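Local structure of protein PTHB1 (Homo sapiens, 4YD8) at residues 139-144 and 186-191; 153-158 and 168-173. The protein is part of the BBSome, a complex thought to act as a coat that sorts specific membrane proteins to primary cilia, represented here by its N-terminal beta-propeller domain. One frame throughout, in Å; residues are numbered along the deposited sequence. Where two conformers were deposited one is given.

Interaction 1. Residues 139-144 and 186-191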
# COMPACT_ATOMS: atom_id res chain seq x y z
N ALA A 139 -5.72 16.66 2.32
CA ALA A 139 -5.12 15.55 1.58
C ALA A 139 -6.11 14.44 1.25
O ALA A 139 -7.06 14.22 1.99
CB ALA A 139 -3.93 14.96 2.38
N CYS A 140 -5.86 13.74 0.15
CA CYS A 140 -6.58 12.50 -0.13
C CYS A 140 -5.68 11.29 0.12
O CYS A 140 -5.94 10.50 1.02
CB CYS A 140 -7.10 12.48 -1.57
SG CYS A 140 -7.93 10.91 -1.98
N ASN A 141 -4.63 11.16 -0.69
CA ASN A 141 -3.75 9.98 -0.65
C ASN A 141 -2.35 10.39 -1.10
O ASN A 141 -2.12 11.55 -1.43
CB ASN A 141 -4.32 8.83 -1.51
CG ASN A 141 -4.65 9.25 -2.95
OD1 ASN A 141 -4.15 10.25 -3.46
ND2 ASN A 141 -5.49 8.45 -3.63
N MSE A 142 -1.40 9.46 -1.10
CA MSE A 142 -0.04 9.83 -1.46
C MSE A 142 0.66 8.67 -2.14
O MSE A 142 0.19 7.53 -2.08
CB MSE A 142 0.77 10.24 -0.23
CG MSE A 142 0.89 9.15 0.83
SE MSE A 142 2.13 9.78 2.24
CE MSE A 142 1.77 8.45 3.59
N THR A 143 1.79 8.97 -2.77
CA THR A 143 2.68 7.93 -3.29
C THR A 143 4.11 8.45 -3.09
O THR A 143 4.31 9.58 -2.64
CB THR A 143 2.37 7.60 -4.78
OG1 THR A 143 3.12 6.45 -5.20
CG2 THR A 143 2.69 8.80 -5.70
N TYR A 144 5.10 7.63 -3.41
CA TYR A 144 6.48 8.03 -3.16
C TYR A 144 7.40 7.29 -4.09
O TYR A 144 7.03 6.27 -4.68
CB TYR A 144 6.88 7.75 -1.70
CG TYR A 144 6.90 6.27 -1.35
CD1 TYR A 144 5.74 5.62 -0.94
CD2 TYR A 144 8.07 5.52 -1.47
CE1 TYR A 144 5.73 4.26 -0.63
CE2 TYR A 144 8.09 4.15 -1.15
CZ TYR A 144 6.90 3.53 -0.74
OH TYR A 144 6.89 2.19 -0.43
N GLY A 186 -8.76 10.02 -7.53
CA GLY A 186 -8.64 8.59 -7.74
C GLY A 186 -7.40 8.06 -7.03
O GLY A 186 -6.67 8.81 -6.37
N PRO A 187 -7.14 6.76 -7.18
CA PRO A 187 -5.92 6.17 -6.62
C PRO A 187 -4.70 6.80 -7.28
O PRO A 187 -4.80 7.32 -8.41
CB PRO A 187 -6.03 4.67 -6.96
CG PRO A 187 -7.04 4.58 -8.05
CD PRO A 187 -7.97 5.78 -7.91
N LEU A 188 -3.56 6.76 -6.60
CA LEU A 188 -2.36 7.42 -7.07
C LEU A 188 -1.14 6.52 -6.92
O LEU A 188 -0.96 5.91 -5.87
CB LEU A 188 -2.15 8.72 -6.30
CG LEU A 188 -0.90 9.55 -6.63
CD1 LEU A 188 -1.05 10.25 -7.99
CD2 LEU A 188 -0.63 10.58 -5.53
N ALA A 189 -0.31 6.44 -7.96
CA ALA A 189 0.91 5.63 -7.87
C ALA A 189 2.02 6.24 -8.71
O ALA A 189 1.77 6.95 -9.68
CB ALA A 189 0.62 4.17 -8.32
N TYR A 190 3.25 5.98 -8.29
CA TYR A 190 4.43 6.42 -9.03
C TYR A 190 5.08 5.24 -9.75
O TYR A 190 5.29 4.17 -9.17
CB TYR A 190 5.46 7.08 -8.09
CG TYR A 190 6.78 7.38 -8.77
CD1 TYR A 190 6.87 8.38 -9.74
CD2 TYR A 190 7.93 6.66 -8.47
CE1 TYR A 190 8.07 8.66 -10.38
CE2 TYR A 190 9.13 6.94 -9.11
CZ TYR A 190 9.19 7.94 -10.06
OH TYR A 190 10.38 8.22 -10.71
N SER A 191 5.40 5.44 -11.03
CA SER A 191 6.15 4.45 -11.80
C SER A 191 7.60 4.89 -11.95
O SER A 191 7.87 5.88 -12.60
CB SER A 191 5.51 4.24 -13.18
OG SER A 191 6.41 3.58 -14.05
O HOH W 1 -2.14 6.19 -2.60

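Interaction 2. Residues 153-158 and 168-173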
# COMPACT_ATOMS: atom_id res chain seq x y z
N ARG A 153 16.91 8.10 -2.46
CA ARG A 153 15.96 8.88 -1.68
C ARG A 153 14.55 8.70 -2.24
O ARG A 153 14.37 8.53 -3.45
CB ARG A 153 16.35 10.36 -1.69
CG ARG A 153 16.24 11.01 -3.04
CD ARG A 153 16.89 12.40 -3.07
NE ARG A 153 16.40 13.15 -4.22
CZ ARG A 153 16.52 14.47 -4.36
NH1 ARG A 153 17.12 15.19 -3.43
NH2 ARG A 153 16.03 15.07 -5.45
N ASP A 154 13.57 8.71 -1.35
CA ASP A 154 12.17 8.62 -1.75
C ASP A 154 11.49 9.96 -1.52
O ASP A 154 11.36 10.40 -0.39
CB ASP A 154 11.45 7.52 -0.97
CG ASP A 154 11.84 6.14 -1.44
OD1 ASP A 154 11.86 5.96 -2.68
OD2 ASP A 154 12.15 5.25 -0.60
N LEU A 155 11.07 10.60 -2.61
CA LEU A 155 10.30 11.84 -2.51
C LEU A 155 8.84 11.44 -2.34
O LEU A 155 8.48 10.30 -2.61
CB LEU A 155 10.50 12.69 -3.76
CG LEU A 155 11.95 13.02 -4.12
CD1 LEU A 155 12.01 14.21 -5.07
CD2 LEU A 155 12.78 13.28 -2.87
N ILE A 156 7.99 12.38 -1.91
CA ILE A 156 6.60 12.06 -1.62
C ILE A 156 5.71 13.00 -2.43
O ILE A 156 6.02 14.18 -2.59
CB ILE A 156 6.30 12.20 -0.11
CG1 ILE A 156 6.92 11.02 0.67
CG2 ILE A 156 4.79 12.27 0.17
CD1 ILE A 156 6.94 11.26 2.16
N CYS A 157 4.64 12.44 -2.99
CA CYS A 157 3.65 13.23 -3.72
C CYS A 157 2.30 12.98 -3.08
O CYS A 157 1.86 11.84 -2.97
CB CYS A 157 3.62 12.84 -5.19
SG CYS A 157 2.27 13.69 -6.09
N ILE A 158 1.66 14.06 -2.65
CA ILE A 158 0.35 13.96 -2.01
C ILE A 158 -0.70 14.55 -2.95
O ILE A 158 -0.54 15.66 -3.43
CB ILE A 158 0.32 14.72 -0.65
CG1 ILE A 158 1.32 14.12 0.35
CG2 ILE A 158 -1.08 14.74 -0.06
CD1 ILE A 158 1.54 15.03 1.56
N PHE A 168 6.95 16.77 -2.36
CA PHE A 168 7.86 17.10 -1.28
C PHE A 168 9.19 16.38 -1.47
O PHE A 168 9.23 15.16 -1.62
CB PHE A 168 7.25 16.70 0.07
CG PHE A 168 6.01 17.48 0.42
CD1 PHE A 168 4.76 17.07 -0.05
CD2 PHE A 168 6.09 18.63 1.19
CE1 PHE A 168 3.62 17.80 0.24
CE2 PHE A 168 4.95 19.36 1.51
CZ PHE A 168 3.71 18.94 1.03
N GLU A 169 10.26 17.16 -1.49
CA GLU A 169 11.60 16.61 -1.60
C GLU A 169 12.13 16.42 -0.18
O GLU A 169 12.86 17.26 0.34
CB GLU A 169 12.50 17.53 -2.44
CG GLU A 169 12.05 17.65 -3.89
CD GLU A 169 12.92 18.59 -4.71
OE1 GLU A 169 13.71 19.36 -4.12
OE2 GLU A 169 12.81 18.56 -5.96
N GLN A 170 11.70 15.32 0.44
CA GLN A 170 12.03 15.01 1.82
C GLN A 170 11.69 16.20 2.72
O GLN A 170 10.51 16.57 2.81
CB GLN A 170 13.50 14.56 1.92
CG GLN A 170 13.73 13.32 1.01
CD GLN A 170 15.14 12.76 1.04
OE1 GLN A 170 16.12 13.48 0.82
NE2 GLN A 170 15.26 11.45 1.28
N GLU A 171 12.68 16.82 3.36
CA GLU A 171 12.41 17.91 4.31
C GLU A 171 11.86 19.19 3.68
O GLU A 171 11.48 20.11 4.40
CB GLU A 171 13.69 18.29 5.09
CG GLU A 171 14.22 17.20 6.04
CD GLU A 171 15.07 16.15 5.32
OE1 GLU A 171 15.42 16.38 4.15
OE2 GLU A 171 15.38 15.11 5.93
N SER A 172 11.86 19.30 2.36
CA SER A 172 11.39 20.56 1.77
C SER A 172 10.30 20.40 0.72
O SER A 172 10.27 19.43 -0.04
CB SER A 172 12.57 21.35 1.18
OG SER A 172 13.35 20.55 0.31
N TYR A 173 9.38 21.36 0.70
CA TYR A 173 8.32 21.39 -0.29
C TYR A 173 8.90 21.79 -1.64
O TYR A 173 9.64 22.76 -1.73
CB TYR A 173 7.22 22.37 0.13
CG TYR A 173 6.07 22.47 -0.84
CD1 TYR A 173 5.33 21.36 -1.19
CD2 TYR A 173 5.70 23.71 -1.38
CE1 TYR A 173 4.26 21.46 -2.06
CE2 TYR A 173 4.64 23.81 -2.26
CZ TYR A 173 3.92 22.69 -2.59
OH TYR A 173 2.86 22.80 -3.46
O HOH W 2 10.34 12.64 0.74

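Interaction 1. Residues 139-144 and 186-191
Thr-143 and Ala-189 lie closest across this contact, their CA atoms 5.4 Å apart, where strands 139-144 and 188-191 run almost parallel, the segment axes 10° apart and 5.9 Å away at their nearest. The two belong to different sheets, and side chains do most of the bridging. Asn-141 makes the straightest link: its ND2 donates to Gly-186 O at 3.0 Å with an N-H...O angle of 164°. That oxygen sits almost in the plane of the Asn-141 amide, although the nitrogen comes in tilted from the carbonyl plane. Gln-159 NE2 binds both Gly-186 O and Asn-141 OD1, which fixes which way round the amide lies. Further along, with chi1 at -171°, Thr-143 OG1 lies beside its carbonyl carbon and faces Tyr-190 N, which donates to it at 3.1 Å in a weak, bent bond. The same rotamer leaves the methyl CG2 against Leu-188, 3.8 Å from CD2, the two side chains crossing at about a right angle. A water bound to Met-142 O also reaches Leu-188 O weakly. Tyr-190 turns its hydroxyl to Asp-195, and its ring meets Phe-147. Cys-140 and Asn-141 together face Gln-159 in a classic beta bulge. Strands 139-145 and 188-191 each begin a four-stranded antiparallel sheet, so the contact joins the innermost strands of two successive blades of the seven-bladed beta-propeller.

Interaction 2. Residues 153-158 and 168-173
Ile-156 and Phe-168 pair across the antiparallel hairpin of strands 155-160 and 164-169, the middle two strands of a four-stranded propeller blade. They form a hydrogen-bonded pair: Ile-156 N donates to Phe-168 O at 3.1 Å, within the carbonyl plane, and Phe-168 N returns a bond to Ile-156 O at 2.8 Å. Past this pair the second strand enters a type II' turn from Glu-169 to Ser-172, closed by backbone bonds in both directions between those two residues, and the chain doubles back toward strand 172-178.

Apolar contacts lie along the hairpin. Ile-158 CD1 comes obliquely to the Phe-168 ring, 3.7 Å from CE1, while Tyr-173 CD1 sits over one face of that ring, toward its rim. Leu-155 crosses Gln-170 at about a right angle, Leu-155 CD2 standing 4.0 Å from Gln-170 CG. The same methyl lies over a face of the Arg-153 guanidinium.

Polar groups meet at the turn. Gln-170 extends beyond CG and crosses Arg-153 obliquely, its amide 65° from the guanidinium plane, and its NE2 donates to Lys-89 O, just past strand 84-88 of the preceding blade. Replacing Gln-170 by an alanine would probably leave Lys-89 O without this donor and open a gap beside Arg-153 CB and Leu-155 CD2. The backbone O of Gln-170 is hydrogen-bonded to His-133 NE2. Between the segments a water gives a hydrogen to Asp-154 O at 2.7 Å and accepts a weak bond from Gln-170 N. Closest of the side-chain approaches between the segments is Gln-170 NE2 to Arg-153 CB, at 3.3 Å.

How the interactions relate
From the N terminus, after the strands up to 127-134, strand 139-145 opens a new blade and is followed by 155-160. Interaction 2 closes a short loop when the chain returns along 164-169 and turns into 172-178, completing that blade. Only afterwards does it reach 186-191, whose contact with 139-144 closes a longer loop; interaction 2 therefore lies wholly within the span of interaction 1. Interaction 2 holds the blade together internally; interaction 1 joins it to the next blade. Their centres are 13 Å apart, yet they touch through neighbouring strands 139-145 and 155-160, where Thr-143 N probably bonds to Cys-157 O at 2.9 Å and Ile-158 CG2 packs on Asn-141 O.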